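Long-range contacts in purine nucleoside phosphorylase (Schistosoma mansoni, PDB 5TBS), which probably catalyses the reversible phosphorolysis of inosine and guanosine to the free purine base and ribose 1-phosphate: residues L113-L118 against M221-E226; G192-N197 against C216-M221; V240-N245 against L263-K268. One frame throughout, in Å; residues are numbered along the deposited sequence.

Contact 1: residues L113-L118 against M221-E226; sequences LLITNL and MSTVPE. With ADE (adenine), chain B.
Thr223 receives Asn117 ND2 on its OG1 from the centre of a classic gamma turn, with phi 78° and psi -52°, values rare for a residue other than glycine; Val224 N bonds back to Ser222 O at 2.8 Å. The turn leads into helix 224-232, while strand 113-118 belongs to the mixed sheet at the core of the phosphorylase fold. Thr223, at the N-cap position of that helix, makes no capping bond with its side chain; its OG1, anti to the carbonyl carbon (chi1 -61°), turns to Asn117 instead. Asn117 ND2 donates to Thr223 OG1 at 2.8 Å, the hydroxyl tilted from the amide plane, and Asn117 OD1 is hydrogen-bonded to Ser241 on the neighbouring strand 236-246, which helps fix the rotation of the amide. Ser222 OG adds a hydrogen bond to Thr223 OG1, at 3.3 Å. Beside this group Ile115 CG2 touches Thr223 OG1 and CG2, and Ile115 CD1 lies 4.4 Å from Glu226 CB. The carboxylate of Glu226 forms a salt bridge with Arg86. At the other end the two segments share water with the bound adenine: one water donates to Leu118 O, accepts from Met221 N, and accepts from adenine N9 at 2.7 Å.

Contact 2: residues G192-N197 against C216-M221; sequences GVYAFN and CDVVGM. With ADE (adenine), chain B.
Val193 O receives two backbone donors at once, Asp217 N at 3.0 Å in the carbonyl plane and Val218 N at a longer 3.3 Å, tilted from that plane. Val193 N in turn gives a nearly straight bond (170°) to Asp217 OD2, which uses its anti lone pair. Asp217 is partly exposed, although its bonds are short; its OD1 is held by Asn123, and Val193 also packs on Asp206 of a third subunit.

From Ala195 onward, by contrast, the residues are buried and paired in regular parallel register. Ala195 N reaches Val218 O at 2.8 Å, Gly220 N meets Ala195 O almost head-on, and Asn197 N closes the series on Gly220 O. These bonds pair the two parallel strands of a beta-alpha-beta unit, in which helix 205-213 makes the crossover from strand 189-196 to strand 218-220. On the side of Ala195 and Val219, Cys216 SG lies 3.7 Å from Ala195 CB, and Val219 CG2 fits alongside Asn197 CB.

The other side carries two aromatic rings. Tyr194, with CG anti to the backbone N (chi1 180°), sends its ring along the neighbouring strand until OH stands 3.1 Å from Gly220 C, where glycine leaves room for the hydroxyl; OH is hydrogen-bonded to Ser222 N. Phe196 takes Gly220 O at its ring edge, in plane. Past the strand, Met221 continues to the bound adenine, its CE 3.7 Å from adenine C8 and its side chain packed on Phe161 of a second subunit.

Contact 3: residues V240-N245 against L263-K268; sequences VSLIAN and LAVAEK. With ADE (adenine), chain B.
Apolar contact carries the meeting of Leu242 and Val265. The two side chains approach at a slant, Leu242 CG lying 4.2 Å from Val265 CG1. A chi1 of 172° sends the Leu242 branch point away from its own amide nitrogen and toward the helix, and the CD2 branch goes furthest, settling 3.9 Å from Ala266 CA and also near Val265 O. The leucine therefore rests against the helix backbone as much as against a side chain. Leu37 packs on both Leu242 and Ala266, filling in beside the pair.

A second kind of contact sets methyl groups against carbonyl oxygens. Val265 divides its two branches between successive residues of the strand: CG1 stands 3.7 Å from Ile243 O, and CG2 3.6 Å from Ala244 O. That second oxygen is hydrogen-bonded to Ser128 OG, a residue on which Val265 also packs, so the polar atom is satisfied although the valine approaches it with carbon alone. The two elements are a strand of the central sheet of the phosphorylase fold and the long helix 259-283 that packs over it; the axes of the segments 240-245 and 263-268 approach to 8.3 Å and run at 133°, nearer antiparallel than parallel. Val265 sits at the closest backbone approach, opposite Ala244.

Ligand contacts belong to the strand's far end. Asn245 OD1 accepts from adenine N6 at 2.9 Å, through a moderately bent bond of 147°. The other half of the amide is occupied as well, since Asn245 ND2 donates to Asp250, a second-shell residue that should keep OD1 turned to the base. One residue earlier, Ala244 CB lies 3.7 Å from adenine N1, a methyl beside the ring nitrogen.

In the fold
Read from the N terminus, strand 112-121 opens the widest loop, which contact 1 closes some hundred residues later at the turn into helix 224-232. Contact 2 is nested within it, joining strand 189-196 to strand 218-220 across a much shorter interval, and the two contacts share Met221. Contact 3 follows in series: strand 236-246 comes straight after helix 224-232, and the chain then returns to it through helix 259-283. All three meet on one sheet, where strand 112-121 neighbours both 218-220 and 236-246. Val218 also packs on Ile243, bringing contacts 2 and 3 together, and each contact reaches the same bound adenine.

Contact 1: residues L113-L118 against M221-E226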
ATOM      1  N   LEU A 113      -8.737  20.319 -16.602  1.00 21.28           N
ATOM      2  CA  LEU A 113      -9.091  18.911 -16.801  1.00 18.20           C
ATOM      3  C   LEU A 113     -10.393  18.615 -16.062  1.00 22.40           C
ATOM      4  O   LEU A 113     -10.487  18.868 -14.855  1.00 22.36           O
ATOM      5  CB  LEU A 113      -7.952  17.986 -16.290  1.00 20.14           C
ATOM      6  CG  LEU A 113      -8.183  16.459 -16.294  1.00 22.15           C
ATOM      7  CD1 LEU A 113      -8.472  15.863 -17.712  1.00 20.12           C
ATOM      8  CD2 LEU A 113      -6.943  15.781 -15.666  1.00 24.12           C
ATOM      9  N   LEU A 114     -11.392  18.086 -16.781  1.00 20.17           N
ATOM     10  CA  LEU A 114     -12.680  17.707 -16.202  1.00 21.85           C
ATOM     11  C   LEU A 114     -12.793  16.189 -16.162  1.00 23.45           C
ATOM     12  O   LEU A 114     -12.536  15.527 -17.170  1.00 24.83           O
ATOM     13  CB  LEU A 114     -13.851  18.303 -17.004  1.00 21.57           C
ATOM     14  CG  LEU A 114     -13.789  19.790 -17.375  1.00 24.14           C
ATOM     15  CD1 LEU A 114     -14.928  20.189 -18.307  1.00 23.81           C
ATOM     16  CD2 LEU A 114     -13.784  20.691 -16.108  1.00 21.76           C
ATOM     17  N   ILE A 115     -13.175  15.633 -15.002  1.00 18.25           N
ATOM     18  CA  ILE A 115     -13.147  14.185 -14.778  1.00 23.99           C
ATOM     19  C   ILE A 115     -14.457  13.729 -14.137  1.00 28.99           C
ATOM     20  O   ILE A 115     -14.904  14.328 -13.149  1.00 27.47           O
ATOM     21  CB  ILE A 115     -11.996  13.775 -13.841  1.00 27.07           C
ATOM     22  CG1 ILE A 115     -10.671  14.372 -14.263  1.00 28.70           C
ATOM     23  CG2 ILE A 115     -11.949  12.231 -13.728  1.00 24.62           C
ATOM     24  CD1 ILE A 115      -9.619  14.156 -13.189  1.00 28.71           C
ATOM     25  N   THR A 116     -15.053  12.640 -14.661  1.00 23.80           N
ATOM     26  CA  THR A 116     -16.171  12.023 -13.952  1.00 24.02           C
ATOM     27  C   THR A 116     -15.871  10.551 -13.665  1.00 24.52           C
ATOM     28  O   THR A 116     -15.035   9.919 -14.333  1.00 25.02           O
ATOM     29  CB  THR A 116     -17.486  12.140 -14.739  1.00 27.98           C
ATOM     30  OG1 THR A 116     -17.361  11.399 -15.970  1.00 25.57           O
ATOM     31  CG2 THR A 116     -17.872  13.612 -15.021  1.00 24.12           C
ATOM     32  N   ASN A 117     -16.524  10.010 -12.633  1.00 21.93           N
ATOM     33  CA  ASN A 117     -16.360   8.602 -12.266  1.00 23.78           C
ATOM     34  C   ASN A 117     -17.649   8.105 -11.606  1.00 24.12           C
ATOM     35  O   ASN A 117     -18.527   8.897 -11.245  1.00 22.77           O
ATOM     36  CB  ASN A 117     -15.145   8.368 -11.305  1.00 25.20           C
ATOM     37  CG  ASN A 117     -15.271   9.135  -9.961  1.00 28.20           C
ATOM     38  OD1 ASN A 117     -16.181   8.906  -9.191  1.00 28.27           O
ATOM     39  ND2 ASN A 117     -14.337  10.039  -9.686  1.00 36.93           N
ATOM     40  N   LEU A 118     -17.739   6.773 -11.459  1.00 18.72           N
ATOM     41  CA  LEU A 118     -18.719   6.088 -10.620  1.00 21.20           C
ATOM     42  C   LEU A 118     -18.066   5.720  -9.282  1.00 26.28           C
ATOM     43  O   LEU A 118     -16.910   5.312  -9.263  1.00 25.35           O
ATOM     44  CB  LEU A 118     -19.199   4.800 -11.300  1.00 22.85           C
ATOM     45  CG  LEU A 118     -20.245   4.772 -12.428  1.00 31.03           C
ATOM     46  CD1 LEU A 118     -21.570   5.337 -11.972  1.00 35.93           C
ATOM     47  CD2 LEU A 118     -19.773   5.439 -13.650  1.00 28.70           C
ATOM     48  N   MET A 221     -12.255   3.836  -7.349  1.00 14.19           N
ATOM     49  CA  MET A 221     -11.055   3.131  -7.829  1.00 12.66           C
ATOM     50  C   MET A 221     -10.279   3.913  -8.893  1.00 19.70           C
ATOM     51  O   MET A 221      -9.416   3.323  -9.582  1.00 16.90           O
ATOM     52  CB  MET A 221     -11.444   1.751  -8.401  1.00 17.00           C
ATOM     53  CG  MET A 221     -12.143   0.821  -7.424  1.00 19.70           C
ATOM     54  SD  MET A 221     -12.635  -0.742  -8.222  1.00 20.03           S
ATOM     55  CE  MET A 221     -13.834  -1.312  -7.013  1.00 19.50           C
ATOM     56  N   SER A 222     -10.524   5.221  -9.017  1.00 15.72           N
ATOM     57  CA  SER A 222      -9.891   5.975 -10.092  1.00 15.51           C
ATOM     58  C   SER A 222      -9.671   7.424  -9.646  1.00 18.29           C
ATOM     59  O   SER A 222      -9.719   7.744  -8.448  1.00 21.14           O
ATOM     60  CB  SER A 222     -10.736   5.869 -11.376  1.00 19.32           C
ATOM     61  OG  SER A 222     -11.994   6.494 -11.200  1.00 27.52           O
ATOM     62  N   THR A 223      -9.324   8.282 -10.625  1.00 19.40           N
ATOM     63  CA  THR A 223      -9.370   9.743 -10.531  1.00 22.60           C
ATOM     64  C   THR A 223      -8.202  10.363  -9.742  1.00 21.97           C
ATOM     65  O   THR A 223      -7.547  11.287 -10.235  1.00 19.89           O
ATOM     66  CB  THR A 223     -10.721  10.178  -9.947  1.00 23.09           C
ATOM     67  OG1 THR A 223     -11.757   9.727 -10.818  1.00 26.04           O
ATOM     68  CG2 THR A 223     -10.826  11.726  -9.884  1.00 18.93           C
ATOM     69  N   VAL A 224      -7.925   9.900  -8.518  1.00 17.99           N
ATOM     70  CA  VAL A 224      -6.791  10.477  -7.739  1.00 15.11           C
ATOM     71  C   VAL A 224      -5.459  10.427  -8.485  1.00 20.10           C
ATOM     72  O   VAL A 224      -4.732  11.439  -8.477  1.00 16.13           O
ATOM     73  CB  VAL A 224      -6.728   9.831  -6.346  1.00 17.30           C
ATOM     74  CG1 VAL A 224      -5.427  10.129  -5.608  1.00 15.45           C
ATOM     75  CG2 VAL A 224      -7.939  10.324  -5.490  1.00 16.68           C
ATOM     76  N   PRO A 225      -5.073   9.338  -9.170  1.00 19.05           N
ATOM     77  CA  PRO A 225      -3.806   9.401  -9.944  1.00 15.83           C
ATOM     78  C   PRO A 225      -3.775  10.508 -10.990  1.00 15.52           C
ATOM     79  O   PRO A 225      -2.783  11.260 -11.065  1.00 17.51           O
ATOM     80  CB  PRO A 225      -3.723   8.001 -10.600  1.00 15.15           C
ATOM     81  CG  PRO A 225      -4.490   7.073  -9.644  1.00 21.75           C
ATOM     82  CD  PRO A 225      -5.678   7.987  -9.217  1.00 18.33           C
ATOM     83  N   GLU A 226      -4.844  10.653 -11.792  1.00 19.66           N
ATOM     84  CA  GLU A 226      -4.888  11.716 -12.802  1.00 16.89           C
ATOM     85  C   GLU A 226      -4.883  13.100 -12.161  1.00 21.35           C
ATOM     86  O   GLU A 226      -4.264  14.022 -12.699  1.00 20.96           O
ATOM     87  CB  GLU A 226      -6.131  11.578 -13.710  1.00 17.15           C
ATOM     88  CG  GLU A 226      -6.181  10.274 -14.543  1.00 23.42           C
ATOM     89  CD  GLU A 226      -6.989   9.136 -13.898  1.00 45.45           C
ATOM     90  OE1 GLU A 226      -6.887   8.916 -12.671  1.00 31.64           O
ATOM     91  OE2 GLU A 226      -7.747   8.458 -14.643  1.00 56.03           O
TER
HETATM   92  N9  ADE B 301     -16.055   1.909  -6.910  1.00 30.36           N
HETATM   93  C8  ADE B 301     -15.735   1.509  -5.650  1.00 27.52           C
HETATM   94  N7  ADE B 301     -16.783   1.198  -4.918  1.00 28.65           N
HETATM   95  C5  ADE B 301     -17.862   1.391  -5.762  1.00 23.49           C
HETATM   96  C6  ADE B 301     -19.273   1.225  -5.584  1.00 30.75           C
HETATM   97  N6  ADE B 301     -19.836   0.782  -4.445  1.00 34.14           N
HETATM   98  N1  ADE B 301     -20.071   1.512  -6.638  1.00 32.44           N
HETATM   99  C2  ADE B 301     -19.508   1.945  -7.788  1.00 30.15           C
HETATM  100  N3  ADE B 301     -18.210   2.155  -8.069  1.00 27.97           N
HETATM  101  C4  ADE B 301     -17.431   1.842  -7.000  1.00 26.55           C
HETATM  102  O   HOH W   1     -14.863   3.390  -8.815  1.00 26.91           O
HETATM  103  O   HOH W   2     -14.280   6.251  -9.018  1.00 35.97           O

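Contact 2: residues G192-N197 against C216-M221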
ATOM      1  N   GLY A 192     -17.874  16.576  -1.250  1.00 22.05           N
ATOM      2  CA  GLY A 192     -17.374  15.572  -0.307  1.00 28.48           C
ATOM      3  C   GLY A 192     -15.926  15.189  -0.512  1.00 24.50           C
ATOM      4  O   GLY A 192     -15.315  15.524  -1.526  1.00 22.58           O
ATOM      5  N   VAL A 193     -15.406  14.396   0.450  1.00 19.27           N
ATOM      6  CA  VAL A 193     -14.028  13.872   0.432  1.00 20.62           C
ATOM      7  C   VAL A 193     -14.002  12.475  -0.180  1.00 23.36           C
ATOM      8  O   VAL A 193     -14.734  11.592   0.283  1.00 23.14           O
ATOM      9  CB  VAL A 193     -13.457  13.823   1.864  1.00 18.15           C
ATOM     10  CG1 VAL A 193     -12.099  13.147   1.871  1.00 20.56           C
ATOM     11  CG2 VAL A 193     -13.407  15.248   2.494  1.00 24.20           C
ATOM     12  N   TYR A 194     -13.124  12.249  -1.174  1.00 17.65           N
ATOM     13  CA  TYR A 194     -13.054  10.994  -1.935  1.00 19.18           C
ATOM     14  C   TYR A 194     -11.939  10.087  -1.388  1.00 18.38           C
ATOM     15  O   TYR A 194     -10.789  10.518  -1.308  1.00 19.10           O
ATOM     16  CB  TYR A 194     -12.779  11.334  -3.409  1.00 19.95           C
ATOM     17  CG  TYR A 194     -12.651  10.202  -4.413  1.00 21.93           C
ATOM     18  CD1 TYR A 194     -11.421   9.570  -4.654  1.00 16.77           C
ATOM     19  CD2 TYR A 194     -13.765   9.786  -5.140  1.00 19.88           C
ATOM     20  CE1 TYR A 194     -11.309   8.511  -5.573  1.00 17.40           C
ATOM     21  CE2 TYR A 194     -13.677   8.761  -6.102  1.00 22.33           C
ATOM     22  CZ  TYR A 194     -12.448   8.126  -6.302  1.00 21.17           C
ATOM     23  OH  TYR A 194     -12.389   7.138  -7.252  1.00 16.68           O
ATOM     24  N   ALA A 195     -12.261   8.838  -1.048  1.00 17.40           N
ATOM     25  CA  ALA A 195     -11.228   7.853  -0.690  1.00 15.81           C
ATOM     26  C   ALA A 195     -10.869   7.038  -1.926  1.00 19.08           C
ATOM     27  O   ALA A 195     -11.761   6.540  -2.617  1.00 16.86           O
ATOM     28  CB  ALA A 195     -11.699   6.898   0.423  1.00 17.88           C
ATOM     29  N   PHE A 196      -9.562   6.927  -2.224  1.00 16.57           N
ATOM     30  CA  PHE A 196      -9.073   6.089  -3.321  1.00 14.50           C
ATOM     31  C   PHE A 196      -8.791   4.682  -2.767  1.00 19.89           C
ATOM     32  O   PHE A 196      -7.858   4.513  -1.969  1.00 17.46           O
ATOM     33  CB  PHE A 196      -7.817   6.741  -3.921  1.00 12.81           C
ATOM     34  CG  PHE A 196      -7.172   5.996  -5.086  1.00 19.97           C
ATOM     35  CD1 PHE A 196      -7.907   5.066  -5.863  1.00 20.28           C
ATOM     36  CD2 PHE A 196      -5.827   6.257  -5.423  1.00 13.65           C
ATOM     37  CE1 PHE A 196      -7.332   4.399  -6.927  1.00 19.46           C
ATOM     38  CE2 PHE A 196      -5.204   5.544  -6.511  1.00 11.67           C
ATOM     39  CZ  PHE A 196      -5.975   4.643  -7.269  1.00 18.08           C
ATOM     40  N   ASN A 197      -9.593   3.675  -3.210  1.00 16.77           N
ATOM     41  CA  ASN A 197      -9.380   2.240  -2.964  1.00 18.94           C
ATOM     42  C   ASN A 197      -8.805   1.645  -4.246  1.00 20.35           C
ATOM     43  O   ASN A 197      -9.463   1.690  -5.285  1.00 19.59           O
ATOM     44  CB  ASN A 197     -10.706   1.530  -2.582  1.00 17.29           C
ATOM     45  CG  ASN A 197     -10.700  -0.028  -2.817  1.00 24.19           C
ATOM     46  OD1 ASN A 197      -9.667  -0.672  -2.736  1.00 23.08           O
ATOM     47  ND2 ASN A 197     -11.888  -0.619  -3.105  1.00 25.97           N
ATOM     48  N   CYS A 216     -14.513   9.817   5.344  1.00 28.87           N
ATOM     49  CA  CYS A 216     -14.661   9.744   3.889  1.00 25.39           C
ATOM     50  C   CYS A 216     -16.134   9.805   3.529  1.00 26.01           C
ATOM     51  O   CYS A 216     -16.970   9.212   4.208  1.00 26.30           O
ATOM     52  CB  CYS A 216     -14.058   8.454   3.343  1.00 25.61           C
ATOM     53  SG  CYS A 216     -12.297   8.264   3.802  1.00 31.22           S
ATOM     54  N   ASP A 217     -16.452  10.521   2.456  1.00 21.16           N
ATOM     55  CA  ASP A 217     -17.843  10.642   2.023  1.00 20.00           C
ATOM     56  C   ASP A 217     -18.160   9.702   0.869  1.00 22.24           C
ATOM     57  O   ASP A 217     -19.298   9.240   0.742  1.00 26.15           O
ATOM     58  CB  ASP A 217     -18.146  12.089   1.583  1.00 21.93           C
ATOM     59  CG  ASP A 217     -17.926  13.118   2.732  1.00 32.32           C
ATOM     60  OD1 ASP A 217     -18.647  13.016   3.748  1.00 35.37           O
ATOM     61  OD2 ASP A 217     -17.069  14.022   2.604  1.00 22.45           O
ATOM     62  N   VAL A 218     -17.162   9.419   0.031  1.00 22.64           N
ATOM     63  CA  VAL A 218     -17.330   8.634  -1.192  1.00 20.63           C
ATOM     64  C   VAL A 218     -16.077   7.764  -1.335  1.00 19.87           C
ATOM     65  O   VAL A 218     -15.007   8.145  -0.869  1.00 17.93           O
ATOM     66  CB  VAL A 218     -17.499   9.581  -2.402  1.00 26.99           C
ATOM     67  CG1 VAL A 218     -17.600   8.832  -3.641  1.00 30.59           C
ATOM     68  CG2 VAL A 218     -18.729  10.401  -2.242  1.00 27.62           C
ATOM     69  N   VAL A 219     -16.189   6.608  -1.995  1.00 18.52           N
ATOM     70  CA  VAL A 219     -15.010   5.765  -2.248  1.00 17.81           C
ATOM     71  C   VAL A 219     -15.034   5.276  -3.702  1.00 17.37           C
ATOM     72  O   VAL A 219     -16.078   4.866  -4.214  1.00 21.30           O
ATOM     73  CB  VAL A 219     -14.938   4.568  -1.264  1.00 16.81           C
ATOM     74  CG1 VAL A 219     -16.233   3.674  -1.378  1.00 17.09           C
ATOM     75  CG2 VAL A 219     -13.625   3.713  -1.517  1.00 13.91           C
ATOM     76  N   GLY A 220     -13.880   5.292  -4.370  1.00 19.08           N
ATOM     77  CA  GLY A 220     -13.831   4.730  -5.715  1.00 17.83           C
ATOM     78  C   GLY A 220     -12.418   4.283  -6.076  1.00 25.37           C
ATOM     79  O   GLY A 220     -11.491   4.389  -5.260  1.00 16.73           O
ATOM     80  N   MET A 221     -12.255   3.836  -7.349  1.00 14.19           N
ATOM     81  CA  MET A 221     -11.055   3.131  -7.829  1.00 12.66           C
ATOM     82  C   MET A 221     -10.279   3.913  -8.893  1.00 19.70           C
ATOM     83  O   MET A 221      -9.416   3.323  -9.582  1.00 16.90           O
ATOM     84  CB  MET A 221     -11.444   1.751  -8.401  1.00 17.00           C
ATOM     85  CG  MET A 221     -12.143   0.821  -7.424  1.00 19.70           C
ATOM     86  SD  MET A 221     -12.635  -0.742  -8.222  1.00 20.03           S
ATOM     87  CE  MET A 221     -13.834  -1.312  -7.013  1.00 19.50           C
TER
HETATM   88  N9  ADE B 301     -16.055   1.909  -6.910  1.00 30.36           N
HETATM   89  C8  ADE B 301     -15.735   1.509  -5.650  1.00 27.52           C
HETATM   90  N7  ADE B 301     -16.783   1.198  -4.918  1.00 28.65           N
HETATM   91  C5  ADE B 301     -17.862   1.391  -5.762  1.00 23.49           C
HETATM   92  C6  ADE B 301     -19.273   1.225  -5.584  1.00 30.75           C
HETATM   93  N6  ADE B 301     -19.836   0.782  -4.445  1.00 34.14           N
HETATM   94  N1  ADE B 301     -20.071   1.512  -6.638  1.00 32.44           N
HETATM   95  C2  ADE B 301     -19.508   1.945  -7.788  1.00 30.15           C
HETATM   96  N3  ADE B 301     -18.210   2.155  -8.069  1.00 27.97           N
HETATM   97  C4  ADE B 301     -17.431   1.842  -7.000  1.00 26.55           C

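Contact 3: residues V240-N245 against L263-K268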
ATOM      1  N   VAL A 240     -16.120  14.971 -10.561  1.00 17.82           N
ATOM      2  CA  VAL A 240     -17.473  14.705 -10.071  1.00 20.84           C
ATOM      3  C   VAL A 240     -17.647  13.191 -10.011  1.00 23.60           C
ATOM      4  O   VAL A 240     -17.303  12.497 -10.979  1.00 20.61           O
ATOM      5  CB  VAL A 240     -18.549  15.340 -10.980  1.00 25.19           C
ATOM      6  CG1 VAL A 240     -19.982  15.043 -10.448  1.00 21.36           C
ATOM      7  CG2 VAL A 240     -18.301  16.821 -11.156  1.00 27.47           C
ATOM      8  N   SER A 241     -18.166  12.684  -8.880  1.00 18.70           N
ATOM      9  CA  SER A 241     -18.548  11.279  -8.735  1.00 21.89           C
ATOM     10  C   SER A 241     -20.065  11.101  -8.863  1.00 21.24           C
ATOM     11  O   SER A 241     -20.843  11.859  -8.269  1.00 25.06           O
ATOM     12  CB  SER A 241     -18.100  10.728  -7.371  1.00 20.78           C
ATOM     13  OG  SER A 241     -16.700  10.494  -7.280  1.00 23.38           O
ATOM     14  N   LEU A 242     -20.490  10.085  -9.619  1.00 19.64           N
ATOM     15  CA  LEU A 242     -21.891   9.666  -9.650  1.00 19.32           C
ATOM     16  C   LEU A 242     -22.027   8.495  -8.676  1.00 23.18           C
ATOM     17  O   LEU A 242     -21.318   7.493  -8.822  1.00 19.93           O
ATOM     18  CB  LEU A 242     -22.305   9.249 -11.068  1.00 21.66           C
ATOM     19  CG  LEU A 242     -23.691   8.607 -11.248  1.00 24.97           C
ATOM     20  CD1 LEU A 242     -24.758   9.535 -10.695  1.00 21.25           C
ATOM     21  CD2 LEU A 242     -23.978   8.294 -12.754  1.00 22.22           C
ATOM     22  N   ILE A 243     -22.921   8.627  -7.689  1.00 22.60           N
ATOM     23  CA  ILE A 243     -23.086   7.636  -6.622  1.00 22.24           C
ATOM     24  C   ILE A 243     -23.951   6.473  -7.106  1.00 22.20           C
ATOM     25  O   ILE A 243     -25.134   6.654  -7.423  1.00 22.66           O
ATOM     26  CB  ILE A 243     -23.713   8.287  -5.375  1.00 24.73           C
ATOM     27  CG1 ILE A 243     -22.852   9.470  -4.872  1.00 21.13           C
ATOM     28  CG2 ILE A 243     -23.989   7.206  -4.313  1.00 22.83           C
ATOM     29  CD1 ILE A 243     -21.349   9.101  -4.616  1.00 24.52           C
ATOM     30  N   ALA A 244     -23.381   5.264  -7.122  1.00 21.17           N
ATOM     31  CA  ALA A 244     -24.125   4.067  -7.551  1.00 23.52           C
ATOM     32  C   ALA A 244     -25.021   3.469  -6.453  1.00 21.84           C
ATOM     33  O   ALA A 244     -26.069   2.874  -6.749  1.00 22.45           O
ATOM     34  CB  ALA A 244     -23.146   2.979  -8.034  1.00 22.78           C
ATOM     35  N   ASN A 245     -24.629   3.587  -5.201  1.00 20.32           N
ATOM     36  CA  ASN A 245     -25.288   2.918  -4.084  1.00 23.65           C
ATOM     37  C   ASN A 245     -24.714   3.565  -2.838  1.00 29.82           C
ATOM     38  O   ASN A 245     -23.665   4.225  -2.898  1.00 24.92           O
ATOM     39  CB  ASN A 245     -25.019   1.411  -4.067  1.00 23.04           C
ATOM     40  CG  ASN A 245     -23.562   1.085  -3.635  1.00 33.16           C
ATOM     41  OD1 ASN A 245     -22.606   1.553  -4.239  1.00 33.76           O
ATOM     42  ND2 ASN A 245     -23.412   0.302  -2.571  1.00 29.22           N
ATOM     43  N   LEU A 263     -23.935   0.122 -13.830  1.00 24.54           N
ATOM     44  CA  LEU A 263     -24.166   0.650 -15.178  1.00 25.37           C
ATOM     45  C   LEU A 263     -25.605   1.128 -15.378  1.00 24.26           C
ATOM     46  O   LEU A 263     -25.857   2.028 -16.197  1.00 26.95           O
ATOM     47  CB  LEU A 263     -23.821  -0.412 -16.225  1.00 30.10           C
ATOM     48  CG  LEU A 263     -22.326  -0.777 -16.386  1.00 34.41           C
ATOM     49  CD1 LEU A 263     -22.103  -1.878 -17.445  1.00 34.38           C
ATOM     50  CD2 LEU A 263     -21.493   0.441 -16.716  1.00 32.99           C
ATOM     51  N   ALA A 264     -26.569   0.532 -14.675  1.00 27.08           N
ATOM     52  CA  ALA A 264     -27.947   1.017 -14.785  1.00 25.50           C
ATOM     53  C   ALA A 264     -28.088   2.427 -14.210  1.00 29.22           C
ATOM     54  O   ALA A 264     -28.849   3.259 -14.747  1.00 25.48           O
ATOM     55  CB  ALA A 264     -28.892   0.033 -14.091  1.00 26.35           C
ATOM     56  N   VAL A 265     -27.387   2.706 -13.099  1.00 29.87           N
ATOM     57  CA  VAL A 265     -27.358   4.064 -12.542  1.00 29.00           C
ATOM     58  C   VAL A 265     -26.722   5.020 -13.549  1.00 28.71           C
ATOM     59  O   VAL A 265     -27.218   6.134 -13.775  1.00 23.37           O
ATOM     60  CB  VAL A 265     -26.603   4.099 -11.186  1.00 26.74           C
ATOM     61  CG1 VAL A 265     -26.476   5.578 -10.659  1.00 23.61           C
ATOM     62  CG2 VAL A 265     -27.301   3.236 -10.154  1.00 25.08           C
ATOM     63  N   ALA A 266     -25.631   4.586 -14.192  1.00 26.89           N
ATOM     64  CA  ALA A 266     -25.001   5.424 -15.215  1.00 26.96           C
ATOM     65  C   ALA A 266     -25.975   5.725 -16.357  1.00 29.27           C
ATOM     66  O   ALA A 266     -26.048   6.864 -16.860  1.00 26.94           O
ATOM     67  CB  ALA A 266     -23.733   4.738 -15.743  1.00 23.08           C
ATOM     68  N   GLU A 267     -26.732   4.716 -16.784  1.00 24.66           N
ATOM     69  CA  GLU A 267     -27.737   4.926 -17.818  1.00 26.15           C
ATOM     70  C   GLU A 267     -28.773   5.956 -17.377  1.00 34.42           C
ATOM     71  O   GLU A 267     -29.248   6.773 -18.190  1.00 33.90           O
ATOM     72  CB  GLU A 267     -28.400   3.585 -18.176  1.00 27.46           C
ATOM     73  CG  GLU A 267     -29.390   3.713 -19.312  1.00 58.81           C
ATOM     74  CD  GLU A 267     -28.757   4.403 -20.515  1.00 71.90           C
ATOM     75  OE1 GLU A 267     -27.612   4.021 -20.872  1.00 81.51           O
ATOM     76  OE2 GLU A 267     -29.377   5.342 -21.080  1.00 64.88           O
ATOM     77  N   LYS A 268     -29.148   5.937 -16.096  1.00 27.16           N
ATOM     78  CA  LYS A 268     -30.248   6.795 -15.632  1.00 26.69           C
ATOM     79  C   LYS A 268     -29.855   8.277 -15.619  1.00 29.72           C
ATOM     80  O   LYS A 268     -30.721   9.147 -15.810  1.00 31.78           O
ATOM     81  CB  LYS A 268     -30.688   6.356 -14.231  1.00 30.35           C
ATOM     82  CG  LYS A 268     -31.729   7.259 -13.546  1.00 39.03           C
ATOM     83  CD  LYS A 268     -32.119   6.676 -12.172  1.00 37.07           C
ATOM     84  CE  LYS A 268     -33.001   7.605 -11.344  1.00 46.70           C
ATOM     85  NZ  LYS A 268     -33.253   7.032  -9.980  1.00 52.59           N
TER
HETATM   86  N9  ADE B 301     -16.055   1.909  -6.910  1.00 30.36           N
HETATM   87  C8  ADE B 301     -15.735   1.509  -5.650  1.00 27.52           C
HETATM   88  N7  ADE B 301     -16.783   1.198  -4.918  1.00 28.65           N
HETATM   89  C5  ADE B 301     -17.862   1.391  -5.762  1.00 23.49           C
HETATM   90  C6  ADE B 301     -19.273   1.225  -5.584  1.00 30.75           C
HETATM   91  N6  ADE B 301     -19.836   0.782  -4.445  1.00 34.14           N
HETATM   92  N1  ADE B 301     -20.071   1.512  -6.638  1.00 32.44           N
HETATM   93  C2  ADE B 301     -19.508   1.945  -7.788  1.00 30.15           C
HETATM   94  N3  ADE B 301     -18.210   2.155  -8.069  1.00 27.97           N
HETATM   95  C4  ADE B 301     -17.431   1.842  -7.000  1.00 26.55           C